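Local coordinates for protein iodotyrosine deiodinase (Thermotoga neapolitana, PDB 6TYK) that removes halogen from halotyrosines such as 3-iodo-L-tyrosine by reductive dehalogenation, using a bound FMN in a homodimer of the nitroreductase family, at residues E25-S30 / Y100-F105; E36-M41 / V121-L126; E115-A120 / R157-L162. All blocks are in the same frame, centred on the assembly; numbering follows the deposited sequence. Where two conformers were deposited one is given.

Overall arrangement
All three contacts are buried, and they tie the helices of one nitroreductase-family subunit to its antiparallel sheet and to its flavin-binding loop. Interaction 1 sets helix 24-35 on strand 100-107 by purely apolar means. Interactions 2 and 3 share helix 113-130: its 121-126 turns meet the loop 36-41, and its 115-120 turns meet strand 156-165, the neighbour of strand 100-107 in the sheet. These two contacts add polar links. Interaction 2 has a water bridging Glu36 and Tyr123, and its loop runs on to FMN and 3-iodo-tyrosine; interaction 3 has a direct indole-carboxylate hydrogen bond. Interactions 1 and 2 also touch, through Leu102 and Leu124, and Gly40 N bonds Ser116 OG between interactions 2 and 3.

Interaction 1 (E25-S30 / Y100-F105)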
loop_
_atom_site.group_PDB
_atom_site.type_symbol
_atom_site.label_atom_id
_atom_site.label_comp_id
_atom_site.label_asym_id
_atom_site.label_seq_id
_atom_site.Cartn_x
_atom_site.Cartn_y
_atom_site.Cartn_z
ATOM N N GLU A 25 22.089 3.682 7.081
ATOM C CA GLU A 25 21.913 2.621 6.092
ATOM C C GLU A 25 20.730 1.694 6.381
ATOM O O GLU A 25 20.142 1.143 5.460
ATOM C CB GLU A 25 23.198 1.810 5.900
ATOM C CG GLU A 25 23.166 0.908 4.668
ATOM C CD GLU A 25 22.701 1.639 3.412
ATOM O OE1 GLU A 25 23.062 2.826 3.237
ATOM O OE2 GLU A 25 21.967 1.026 2.603
ATOM N N ASP A 26 20.376 1.527 7.653
ATOM C CA ASP A 26 19.224 0.699 8.012
ATOM C C ASP A 26 17.927 1.324 7.508
ATOM O O ASP A 26 17.047 0.640 6.983
ATOM C CB ASP A 26 19.159 0.475 9.523
ATOM C CG ASP A 26 20.285 -0.396 10.024
ATOM O OD1 ASP A 26 20.745 -1.270 9.262
ATOM O OD2 ASP A 26 20.714 -0.201 11.178
ATOM N N LEU A 27 17.816 2.636 7.658
ATOM C CA LEU A 27 16.666 3.344 7.129
ATOM C C LEU A 27 16.676 3.324 5.604
ATOM O O LEU A 27 15.662 3.032 4.963
ATOM C CB LEU A 27 16.663 4.782 7.638
ATOM C CG LEU A 27 15.539 5.669 7.113
ATOM C CD1 LEU A 27 14.176 5.044 7.383
ATOM C CD2 LEU A 27 15.637 7.061 7.729
ATOM N N ILE A 28 17.828 3.638 5.021
ATOM C CA ILE A 28 17.965 3.641 3.568
ATOM C C ILE A 28 17.636 2.282 2.954
ATOM O O ILE A 28 17.022 2.220 1.895
ATOM C CB ILE A 28 19.369 4.099 3.117
ATOM C CG1 ILE A 28 19.610 5.551 3.540
ATOM C CG2 ILE A 28 19.525 3.945 1.606
ATOM C CD1 ILE A 28 18.631 6.534 2.941
ATOM N N TYR A 29 18.035 1.200 3.623
ATOM C CA TYR A 29 17.670 -0.148 3.182
ATOM C C TYR A 29 16.167 -0.260 2.953
ATOM O O TYR A 29 15.716 -0.798 1.946
ATOM C CB TYR A 29 18.101 -1.193 4.220
ATOM C CG TYR A 29 17.508 -2.563 3.972
ATOM C CD1 TYR A 29 18.082 -3.430 3.050
ATOM C CD2 TYR A 29 16.375 -2.991 4.658
ATOM C CE1 TYR A 29 17.548 -4.677 2.815
ATOM C CE2 TYR A 29 15.833 -4.235 4.424
ATOM C CZ TYR A 29 16.425 -5.074 3.503
ATOM O OH TYR A 29 15.897 -6.318 3.262
ATOM N N SER A 30 15.388 0.248 3.895
ATOM C CA SER A 30 13.934 0.137 3.813
ATOM C C SER A 30 13.396 0.922 2.627
ATOM O O SER A 30 12.437 0.504 1.977
ATOM C CB SER A 30 13.251 0.571 5.127
ATOM O OG SER A 30 13.097 1.985 5.250
ATOM N N TYR A 100 14.299 9.339 13.750
ATOM C CA TYR A 100 13.946 9.748 12.400
ATOM C C TYR A 100 12.449 9.946 12.303
ATOM O O TYR A 100 11.689 9.111 12.797
ATOM C CB TYR A 100 14.293 8.654 11.390
ATOM C CG TYR A 100 15.738 8.252 11.282
ATOM C CD1 TYR A 100 16.652 9.048 10.613
ATOM C CD2 TYR A 100 16.172 7.037 11.788
ATOM C CE1 TYR A 100 17.971 8.663 10.489
ATOM C CE2 TYR A 100 17.487 6.642 11.666
ATOM C CZ TYR A 100 18.379 7.462 11.019
ATOM O OH TYR A 100 19.688 7.070 10.900
ATOM N N LEU A 101 12.025 11.029 11.657
ATOM C CA LEU A 101 10.668 11.092 11.135
ATOM C C LEU A 101 10.777 10.993 9.626
ATOM O O LEU A 101 11.296 11.897 8.963
ATOM C CB LEU A 101 9.952 12.377 11.525
ATOM C CG LEU A 101 9.941 12.705 13.012
ATOM C CD1 LEU A 101 9.180 13.998 13.234
ATOM C CD2 LEU A 101 9.317 11.567 13.807
ATOM N N LEU A 102 10.323 9.870 9.086
ATOM C CA LEU A 102 10.368 9.672 7.648
ATOM C C LEU A 102 9.056 10.168 7.076
ATOM O O LEU A 102 7.995 9.574 7.311
ATOM C CB LEU A 102 10.562 8.195 7.325
ATOM C CG LEU A 102 10.503 7.859 5.832
ATOM C CD1 LEU A 102 11.678 8.466 5.055
ATOM C CD2 LEU A 102 10.442 6.353 5.627
ATOM N N LEU A 103 9.114 11.294 6.375
ATOM C CA LEU A 103 7.933 11.830 5.725
ATOM C C LEU A 103 7.861 11.289 4.315
ATOM O O LEU A 103 8.797 11.435 3.529
ATOM C CB LEU A 103 7.940 13.364 5.737
ATOM C CG LEU A 103 7.394 14.011 7.023
ATOM C CD1 LEU A 103 8.170 13.567 8.264
ATOM C CD2 LEU A 103 7.411 15.523 6.898
ATOM N N VAL A 104 6.739 10.659 4.002
ATOM C CA VAL A 104 6.560 10.004 2.717
ATOM C C VAL A 104 5.562 10.799 1.893
ATOM O O VAL A 104 4.424 11.034 2.325
ATOM C CB VAL A 104 6.051 8.556 2.893
ATOM C CG1 VAL A 104 5.886 7.891 1.541
ATOM C CG2 VAL A 104 7.011 7.758 3.758
ATOM N N PHE A 105 5.997 11.235 0.713
ATOM C CA PHE A 105 5.155 12.036 -0.158
ATOM C C PHE A 105 4.793 11.279 -1.418
ATOM O O PHE A 105 5.518 10.377 -1.851
ATOM C CB PHE A 105 5.891 13.309 -0.588
ATOM C CG PHE A 105 6.282 14.204 0.545
ATOM C CD1 PHE A 105 7.400 13.931 1.315
ATOM C CD2 PHE A 105 5.541 15.341 0.829
ATOM C CE1 PHE A 105 7.756 14.770 2.363
ATOM C CE2 PHE A 105 5.896 16.184 1.871
ATOM C CZ PHE A 105 7.005 15.897 2.633
#
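One face of the Tyr100 ring carries the methyl CD2 of Leu27, which stands 3.6 Å above the ring plane and somewhat toward the rim. Leu27 CD2 lies 3.8 Å from the ring centroid and 17° off the normal, a CH-pi contact over the face. Its nearest ring atom is Tyr100 CD1, at 3.6 Å. Ile50, from strand 46-51, touches both side chains, and Glu52 also packs against Tyr100. The ring's polar end is held apart from this contact, since Tyr100 OH is hydrogen-bonded to Pro22 O, ahead of helix 24-35.

Leu27 comes off the helix with CG anti to the backbone N (chi1 177°), which carries its two methyls out to the sheet and lets them serve different partners. While CD2 takes the ring, CD1 approaches Leu102 CD2 at 4.3 Å, a looser touch two residues further along the strand. One turn on, Ser30 OG, in one of its two conformers, donates to Leu27 O at 2.8 Å, a bond made within the helix itself.

The contact is a small example of helix-on-sheet packing: no hydrogen bond joins the two segments, and the tyrosine offers its apolar face to the helix while its hydroxyl bonds elsewhere. Such a union probably rests largely on the burial of apolar surface.

Interaction 2 (E36-M41 / V121-L126); sequences EAPSGM and VGYLLL. With FMN (flavin mononucleotide), chain J; IYR (3-iodo-tyrosine), chain K.
The irregular backbone of 36-41 passes the helix 121-126 most closely where Ala37 CA lies 7.1 Å from Tyr123 CA. Ala37 CB sits over one face of the Tyr123 ring, 3.8 Å from its centroid and 15° off the normal, a CH-pi contact. Ala37 CA is nearer still to the rim, 3.5 Å from Tyr123 CE2. With CG anti to its carbonyl carbon (chi1 -82°), Tyr123 directs its ring at the start of the loop, and Pro38 CD meets Tyr123 OH at 3.5 Å. A water in the ring plane joins Tyr123 OH, at 2.8 Å, to Glu36 O. A leucine in place of Tyr123 would probably leave that water without its hydroxyl partner and Ala37 CB without a flat face to rest on.

Beyond the contact the same loop serves both ligands: Met41 N donates to the phenol oxygen OF of 3-iodo-tyrosine at 2.9 Å, nearly straight at 165°, and Ser39 makes weak bonds with FMN O3'. Arg176 of the second subunit binds Ala37 O and also FMN. Aromatic packing and one water thus seat the start of the loop on the helix, and main-chain groups further on address substrate and flavin.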
loop_
_atom_site.group_PDB
_atom_site.type_symbol
_atom_site.label_atom_id
_atom_site.label_comp_id
_atom_site.label_asym_id
_atom_site.label_seq_id
_atom_site.Cartn_x
_atom_site.Cartn_y
_atom_site.Cartn_z
ATOM N N GLU A 36 11.566 -0.769 -4.929
ATOM C CA GLU A 36 11.364 -1.895 -5.844
ATOM C C GLU A 36 9.898 -2.214 -6.109
ATOM O O GLU A 36 9.588 -3.022 -6.986
ATOM C CB GLU A 36 12.063 -3.153 -5.327
ATOM C CG GLU A 36 13.575 -3.094 -5.404
ATOM C CD GLU A 36 14.067 -2.924 -6.824
ATOM O OE1 GLU A 36 13.456 -3.508 -7.745
ATOM O OE2 GLU A 36 15.065 -2.204 -7.021
ATOM N N ALA A 37 9.004 -1.591 -5.345
ATOM C CA ALA A 37 7.575 -1.814 -5.514
ATOM C C ALA A 37 7.083 -1.405 -6.885
ATOM O O ALA A 37 7.684 -0.559 -7.547
ATOM C CB ALA A 37 6.797 -1.059 -4.455
ATOM N N PRO A 38 5.971 -2.004 -7.311
ATOM C CA PRO A 38 5.308 -1.541 -8.527
ATOM C C PRO A 38 4.648 -0.187 -8.305
ATOM O O PRO A 38 4.450 0.246 -7.172
ATOM C CB PRO A 38 4.258 -2.624 -8.779
ATOM C CG PRO A 38 3.932 -3.142 -7.404
ATOM C CD PRO A 38 5.258 -3.127 -6.679
ATOM N N SER A 39 4.321 0.487 -9.399
ATOM C CA SER A 39 3.594 1.742 -9.326
ATOM C C SER A 39 2.926 2.008 -10.654
ATOM O O SER A 39 3.346 1.477 -11.694
ATOM C CB SER A 39 4.518 2.904 -8.949
ATOM O OG SER A 39 5.581 3.052 -9.885
ATOM N N GLY A 40 1.907 2.859 -10.634
ATOM C CA GLY A 40 1.210 3.225 -11.853
ATOM C C GLY A 40 2.201 3.795 -12.846
ATOM O O GLY A 40 2.961 4.708 -12.523
ATOM N N MET A 41 2.177 3.252 -14.056
ATOM C CA MET A 41 3.090 3.648 -15.118
ATOM C C MET A 41 4.562 3.654 -14.706
ATOM O O MET A 41 5.386 4.347 -15.309
ATOM C CB MET A 41 2.652 4.981 -15.709
ATOM C CG MET A 41 1.292 4.878 -16.393
ATOM S SD MET A 41 1.176 5.909 -17.860
ATOM C CE MET A 41 -0.484 5.557 -18.435
ATOM N N VAL A 121 4.592 1.704 0.866
ATOM C CA VAL A 121 4.684 1.790 2.320
ATOM C C VAL A 121 4.562 0.399 2.965
ATOM O O VAL A 121 5.240 0.096 3.946
ATOM C CB VAL A 121 3.656 2.777 2.902
ATOM C CG1 VAL A 121 3.574 2.626 4.430
ATOM C CG2 VAL A 121 3.999 4.202 2.518
ATOM N N GLY A 122 3.736 -0.460 2.385
ATOM C CA GLY A 122 3.659 -1.839 2.843
ATOM C C GLY A 122 5.004 -2.539 2.756
ATOM O O GLY A 122 5.428 -3.180 3.713
ATOM N N TYR A 123 5.688 -2.395 1.616
ATOM C CA TYR A 123 7.040 -2.933 1.478
ATOM C C TYR A 123 7.937 -2.346 2.561
ATOM O O TYR A 123 8.701 -3.051 3.216
ATOM C CB TYR A 123 7.644 -2.547 0.131
ATOM C CG TYR A 123 7.264 -3.384 -1.073
ATOM C CD1 TYR A 123 5.979 -3.877 -1.253
ATOM C CD2 TYR A 123 8.208 -3.636 -2.060
ATOM C CE1 TYR A 123 5.651 -4.618 -2.374
ATOM C CE2 TYR A 123 7.892 -4.372 -3.192
ATOM C CZ TYR A 123 6.615 -4.864 -3.339
ATOM O OH TYR A 123 6.284 -5.599 -4.449
ATOM N N LEU A 124 7.859 -1.031 2.710
ATOM C CA LEU A 124 8.723 -0.288 3.618
ATOM C C LEU A 124 8.608 -0.795 5.052
ATOM O O LEU A 124 9.613 -1.014 5.731
ATOM C CB LEU A 124 8.372 1.200 3.536
ATOM C CG LEU A 124 9.420 2.228 3.938
ATOM C CD1 LEU A 124 9.027 3.593 3.382
ATOM C CD2 LEU A 124 9.570 2.278 5.441
ATOM N N LEU A 125 7.383 -0.994 5.512
ATOM C CA LEU A 125 7.175 -1.447 6.886
ATOM C C LEU A 125 7.751 -2.837 7.127
ATOM O O LEU A 125 8.302 -3.107 8.194
ATOM C CB LEU A 125 5.694 -1.441 7.244
ATOM C CG LEU A 125 5.009 -0.077 7.188
ATOM C CD1 LEU A 125 3.566 -0.212 7.668
ATOM C CD2 LEU A 125 5.756 0.950 8.025
ATOM N N LEU A 126 7.602 -3.728 6.151
ATOM C CA LEU A 126 8.205 -5.050 6.274
ATOM C C LEU A 126 9.728 -4.968 6.320
ATOM O O LEU A 126 10.373 -5.688 7.083
ATOM C CB LEU A 126 7.734 -5.963 5.142
ATOM C CG LEU A 126 6.260 -6.341 5.245
ATOM C CD1 LEU A 126 5.772 -6.988 3.954
ATOM C CD2 LEU A 126 6.032 -7.251 6.433
HETATM N N1 FMN J . -0.588 -2.538 -15.214
HETATM C C2 FMN J . -1.440 -2.683 -16.272
HETATM O O2 FMN J . -1.080 -3.370 -17.228
HETATM N N3 FMN J . -2.675 -2.076 -16.262
HETATM C C4 FMN J . -3.068 -1.317 -15.186
HETATM O O4 FMN J . -4.182 -0.777 -15.178
HETATM C C4A FMN J . -2.202 -1.175 -14.109
HETATM N N5 FMN J . -2.578 -0.406 -13.029
HETATM C C5A FMN J . -1.727 -0.289 -11.948
HETATM C C6 FMN J . -2.130 0.448 -10.848
HETATM C C7 FMN J . -1.307 0.584 -9.742
HETATM C C7M FMN J . -1.800 1.387 -8.566
HETATM C C8 FMN J . -0.067 -0.032 -9.744
HETATM C C8M FMN J . 0.849 0.087 -8.573
HETATM C C9 FMN J . 0.348 -0.766 -10.851
HETATM C C9A FMN J . -0.484 -0.912 -11.955
HETATM N N10 FMN J . -0.081 -1.630 -13.070
HETATM C C10 FMN J . -0.952 -1.786 -14.127
HETATM C "C1'" FMN J . 1.263 -2.291 -13.103
HETATM C "C2'" FMN J . 2.345 -1.229 -13.431
HETATM O "O2'" FMN J . 2.337 -0.843 -14.803
HETATM C "C3'" FMN J . 3.713 -1.790 -13.042
HETATM O "O3'" FMN J . 3.721 -1.908 -11.632
HETATM C "C4'" FMN J . 4.897 -0.949 -13.506
HETATM O "O4'" FMN J . 4.942 -0.913 -14.915
HETATM C "C5'" FMN J . 6.223 -1.502 -12.996
HETATM O "O5'" FMN J . 6.328 -2.868 -13.345
HETATM P P FMN J . 7.629 -3.703 -12.918
HETATM O O1P FMN J . 8.857 -2.939 -13.368
HETATM O O2P FMN J . 7.517 -5.030 -13.643
HETATM O O3P FMN J . 7.589 -3.994 -11.436
HETATM N N IYR K . -5.451 0.357 -17.473
HETATM C CA IYR K . -4.763 0.562 -18.724
HETATM C CB IYR K . -3.638 1.612 -18.729
HETATM C CC IYR K . -2.549 1.435 -17.726
HETATM C CD IYR K . -2.557 2.210 -16.577
HETATM C CE IYR K . -1.547 2.114 -15.612
HETATM I IE IYR K . -1.691 3.274 -13.964
HETATM C CF IYR K . -0.492 1.217 -15.819
HETATM O OF IYR K . 0.551 1.058 -14.933
HETATM C CG IYR K . -0.461 0.425 -16.985
HETATM C CH IYR K . -1.488 0.537 -17.914
HETATM C C IYR K . -4.158 -0.707 -19.291
HETATM O O IYR K . -3.670 -0.868 -20.410
HETATM O OXT IYR K . -4.187 -1.766 -18.450
HETATM O O HOH W 1 8.426 -5.526 -6.228
#

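Interaction 3 (E115-A120 / R157-L162); sequences ESVWLA and RLEVIL. With IYR (3-iodo-tyrosine), chain N; FMN (flavin mononucleotide), chain J.
The indole of Trp118 and the carboxylate of Glu159 meet almost at right angles, their planes 87° apart. Trp118 NE1 donates to Glu159 OE1 over 2.9 Å with an N-H...O angle of 161°. The oxygen lies close to the indole plane, at the edge where the N-H points, yet the N-H reaches it from well above the carboxylate plane. Glu159 is bent at chi2 (-69°), which swings the carboxylate round so that OE1 comes beside Trp118 NE1. Its other oxygen, OE2, forms a salt bridge with Arg114 NE and a hydrogen bond with Ser106 OG, so the buried carboxylate is held by three partners and its negative charge is probably stabilised.

The far corner of the six-membered ring, Trp118 CH2, comes 3.6 Å from Val160 CB. Val117 CG1 also approaches Glu159 CG at 4.2 Å. Glu159 and Val160 can both serve this one tryptophan because they form a classic beta bulge opposite Val104, which turns two consecutive side chains to the same side of strand 156-165.

Trp118 also touches an FMN and packs on Glu115 of the second subunit, whereas Glu115 of its own helix lies near another FMN and receives a weak bond from the amino group of 3-iodo-tyrosine. A carboxylate from the sheet thus probably helps to fix the rotation of an indole that lines the flavin pocket, consistent with a second-shell role.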
loop_
_atom_site.group_PDB
_atom_site.type_symbol
_atom_site.label_atom_id
_atom_site.label_comp_id
_atom_site.label_asym_id
_atom_site.label_seq_id
_atom_site.Cartn_x
_atom_site.Cartn_y
_atom_site.Cartn_z
ATOM N N GLU A 115 -2.279 5.305 -4.423
ATOM C CA GLU A 115 -2.310 3.852 -4.322
ATOM C C GLU A 115 -0.907 3.253 -4.358
ATOM O O GLU A 115 -0.556 2.376 -3.562
ATOM C CB GLU A 115 -3.141 3.265 -5.458
ATOM C CG GLU A 115 -4.628 3.558 -5.366
ATOM C CD GLU A 115 -5.054 4.848 -6.053
ATOM O OE1 GLU A 115 -4.201 5.693 -6.397
ATOM O OE2 GLU A 115 -6.272 5.008 -6.264
ATOM N N SER A 116 -0.097 3.752 -5.285
ATOM C CA SER A 116 1.251 3.235 -5.462
ATOM C C SER A 116 2.127 3.523 -4.250
ATOM O O SER A 116 2.891 2.666 -3.798
ATOM C CB SER A 116 1.872 3.845 -6.707
ATOM O OG SER A 116 1.117 3.514 -7.864
ATOM N N VAL A 117 2.006 4.727 -3.702
ATOM C CA VAL A 117 2.818 5.074 -2.552
ATOM C C VAL A 117 2.432 4.234 -1.337
ATOM O O VAL A 117 3.297 3.737 -0.630
ATOM C CB VAL A 117 2.779 6.583 -2.255
ATOM C CG1 VAL A 117 3.424 6.876 -0.915
ATOM C CG2 VAL A 117 3.475 7.359 -3.385
ATOM N N TRP A 118 1.136 4.036 -1.110
ATOM C CA TRP A 118 0.717 3.221 0.028
ATOM C C TRP A 118 1.122 1.762 -0.125
ATOM O O TRP A 118 1.530 1.120 0.843
ATOM C CB TRP A 118 -0.771 3.415 0.330
ATOM C CG TRP A 118 -0.938 4.683 1.088
ATOM C CD1 TRP A 118 -1.250 5.919 0.584
ATOM C CD2 TRP A 118 -0.712 4.868 2.493
ATOM N NE1 TRP A 118 -1.233 6.857 1.598
ATOM C CE2 TRP A 118 -0.919 6.232 2.777
ATOM C CE3 TRP A 118 -0.352 4.010 3.534
ATOM C CZ2 TRP A 118 -0.794 6.751 4.063
ATOM C CZ3 TRP A 118 -0.228 4.524 4.800
ATOM C CH2 TRP A 118 -0.446 5.881 5.057
ATOM N N LEU A 119 1.085 1.259 -1.355
ATOM C CA LEU A 119 1.588 -0.081 -1.634
ATOM C C LEU A 119 3.071 -0.165 -1.235
ATOM O O LEU A 119 3.495 -1.087 -0.531
ATOM C CB LEU A 119 1.396 -0.369 -3.112
ATOM C CG LEU A 119 1.596 -1.794 -3.599
ATOM C CD1 LEU A 119 0.925 -1.943 -4.950
ATOM C CD2 LEU A 119 3.063 -2.121 -3.707
ATOM N N ALA A 120 3.857 0.819 -1.673
ATOM C CA ALA A 120 5.277 0.881 -1.338
ATOM C C ALA A 120 5.488 1.005 0.171
ATOM O O ALA A 120 6.453 0.467 0.702
ATOM C CB ALA A 120 5.938 2.042 -2.063
ATOM N N ARG A 157 2.403 15.571 -2.288
ATOM C CA ARG A 157 1.428 15.481 -1.217
ATOM C C ARG A 157 2.005 14.646 -0.091
ATOM O O ARG A 157 2.445 13.526 -0.324
ATOM C CB ARG A 157 0.162 14.795 -1.731
ATOM C CG ARG A 157 -0.851 14.519 -0.656
ATOM C CD ARG A 157 -2.143 13.984 -1.230
ATOM N NE ARG A 157 -3.137 13.818 -0.180
ATOM C CZ ARG A 157 -4.443 13.752 -0.398
ATOM N NH1 ARG A 157 -4.905 13.844 -1.638
ATOM N NH2 ARG A 157 -5.284 13.605 0.624
ATOM N N LEU A 158 2.002 15.171 1.130
ATOM C CA LEU A 158 2.440 14.365 2.259
ATOM C C LEU A 158 1.399 13.293 2.537
ATOM O O LEU A 158 0.231 13.603 2.738
ATOM C CB LEU A 158 2.653 15.240 3.490
ATOM C CG LEU A 158 3.113 14.544 4.769
ATOM C CD1 LEU A 158 4.396 13.747 4.548
ATOM C CD2 LEU A 158 3.308 15.599 5.857
ATOM N N GLU A 159 1.829 12.037 2.537
ATOM C CA GLU A 159 0.919 10.917 2.746
ATOM C C GLU A 159 0.925 10.428 4.189
ATOM O O GLU A 159 -0.110 10.067 4.741
ATOM C CB GLU A 159 1.290 9.753 1.830
ATOM C CG GLU A 159 1.016 10.010 0.360
ATOM C CD GLU A 159 -0.462 10.076 0.037
ATOM O OE1 GLU A 159 -1.285 9.667 0.891
ATOM O OE2 GLU A 159 -0.807 10.519 -1.076
ATOM N N VAL A 160 2.100 10.376 4.795
ATOM C CA VAL A 160 2.213 9.780 6.112
ATOM C C VAL A 160 3.526 10.206 6.743
ATOM O O VAL A 160 4.501 10.467 6.039
ATOM C CB VAL A 160 2.126 8.230 6.037
ATOM C CG1 VAL A 160 3.280 7.632 5.218
ATOM C CG2 VAL A 160 2.100 7.635 7.419
ATOM N N ILE A 161 3.519 10.333 8.066
ATOM C CA ILE A 161 4.731 10.558 8.839
ATOM C C ILE A 161 5.055 9.237 9.492
ATOM O O ILE A 161 4.245 8.701 10.253
ATOM C CB ILE A 161 4.490 11.616 9.929
ATOM C CG1 ILE A 161 4.146 12.965 9.290
ATOM C CG2 ILE A 161 5.702 11.724 10.866
ATOM C CD1 ILE A 161 3.579 13.956 10.287
ATOM N N LEU A 162 6.230 8.700 9.199
ATOM C CA LEU A 162 6.647 7.438 9.792
ATOM C C LEU A 162 7.799 7.664 10.756
ATOM O O LEU A 162 8.954 7.739 10.338
ATOM C CB LEU A 162 7.105 6.454 8.713
ATOM C CG LEU A 162 6.050 5.945 7.739
ATOM C CD1 LEU A 162 6.740 5.311 6.543
ATOM C CD2 LEU A 162 5.144 4.928 8.405
HETATM N N IYR N . -8.621 7.285 -7.036
HETATM C CA IYR N . -8.609 8.532 -6.301
HETATM C CB IYR N . -7.308 8.862 -5.541
HETATM C CC IYR N . -7.372 8.416 -4.125
HETATM C CD IYR N . -6.533 7.390 -3.691
HETATM C CE IYR N . -6.554 6.947 -2.369
HETATM I IE IYR N . -5.307 5.452 -1.799
HETATM C CF IYR N . -7.449 7.558 -1.483
HETATM O OF IYR N . -7.563 7.212 -0.168
HETATM C CG IYR N . -8.306 8.594 -1.907
HETATM C CH IYR N . -8.263 9.018 -3.222
HETATM C C IYR N . -8.863 9.725 -7.208
HETATM O O IYR N . -9.595 10.702 -7.017
HETATM O OXT IYR N . -8.161 9.671 -8.372
HETATM N N1 FMN J . -0.588 -2.538 -15.214
HETATM C C2 FMN J . -1.440 -2.683 -16.272
HETATM O O2 FMN J . -1.080 -3.370 -17.228
HETATM N N3 FMN J . -2.675 -2.076 -16.262
HETATM C C4 FMN J . -3.068 -1.317 -15.186
HETATM O O4 FMN J . -4.182 -0.777 -15.178
HETATM C C4A FMN J . -2.202 -1.175 -14.109
HETATM N N5 FMN J . -2.578 -0.406 -13.029
HETATM C C5A FMN J . -1.727 -0.289 -11.948
HETATM C C6 FMN J . -2.130 0.448 -10.848
HETATM C C7 FMN J . -1.307 0.584 -9.742
HETATM C C7M FMN J . -1.800 1.387 -8.566
HETATM C C8 FMN J . -0.067 -0.032 -9.744
HETATM C C8M FMN J . 0.849 0.087 -8.573
HETATM C C9 FMN J . 0.348 -0.766 -10.851
HETATM C C9A FMN J . -0.484 -0.912 -11.955
HETATM N N10 FMN J . -0.081 -1.630 -13.070
HETATM C C10 FMN J . -0.952 -1.786 -14.127
HETATM C "C1'" FMN J . 1.263 -2.291 -13.103
HETATM C "C2'" FMN J . 2.345 -1.229 -13.431
HETATM O "O2'" FMN J . 2.337 -0.843 -14.803
HETATM C "C3'" FMN J . 3.713 -1.790 -13.042
HETATM O "O3'" FMN J . 3.721 -1.908 -11.632
HETATM C "C4'" FMN J . 4.897 -0.949 -13.506
HETATM O "O4'" FMN J . 4.942 -0.913 -14.915
HETATM C "C5'" FMN J . 6.223 -1.502 -12.996
HETATM O "O5'" FMN J . 6.328 -2.868 -13.345
HETATM P P FMN J . 7.629 -3.703 -12.918
HETATM O O1P FMN J . 8.857 -2.939 -13.368
HETATM O O2P FMN J . 7.517 -5.030 -13.643
HETATM O O3P FMN J . 7.589 -3.994 -11.436
#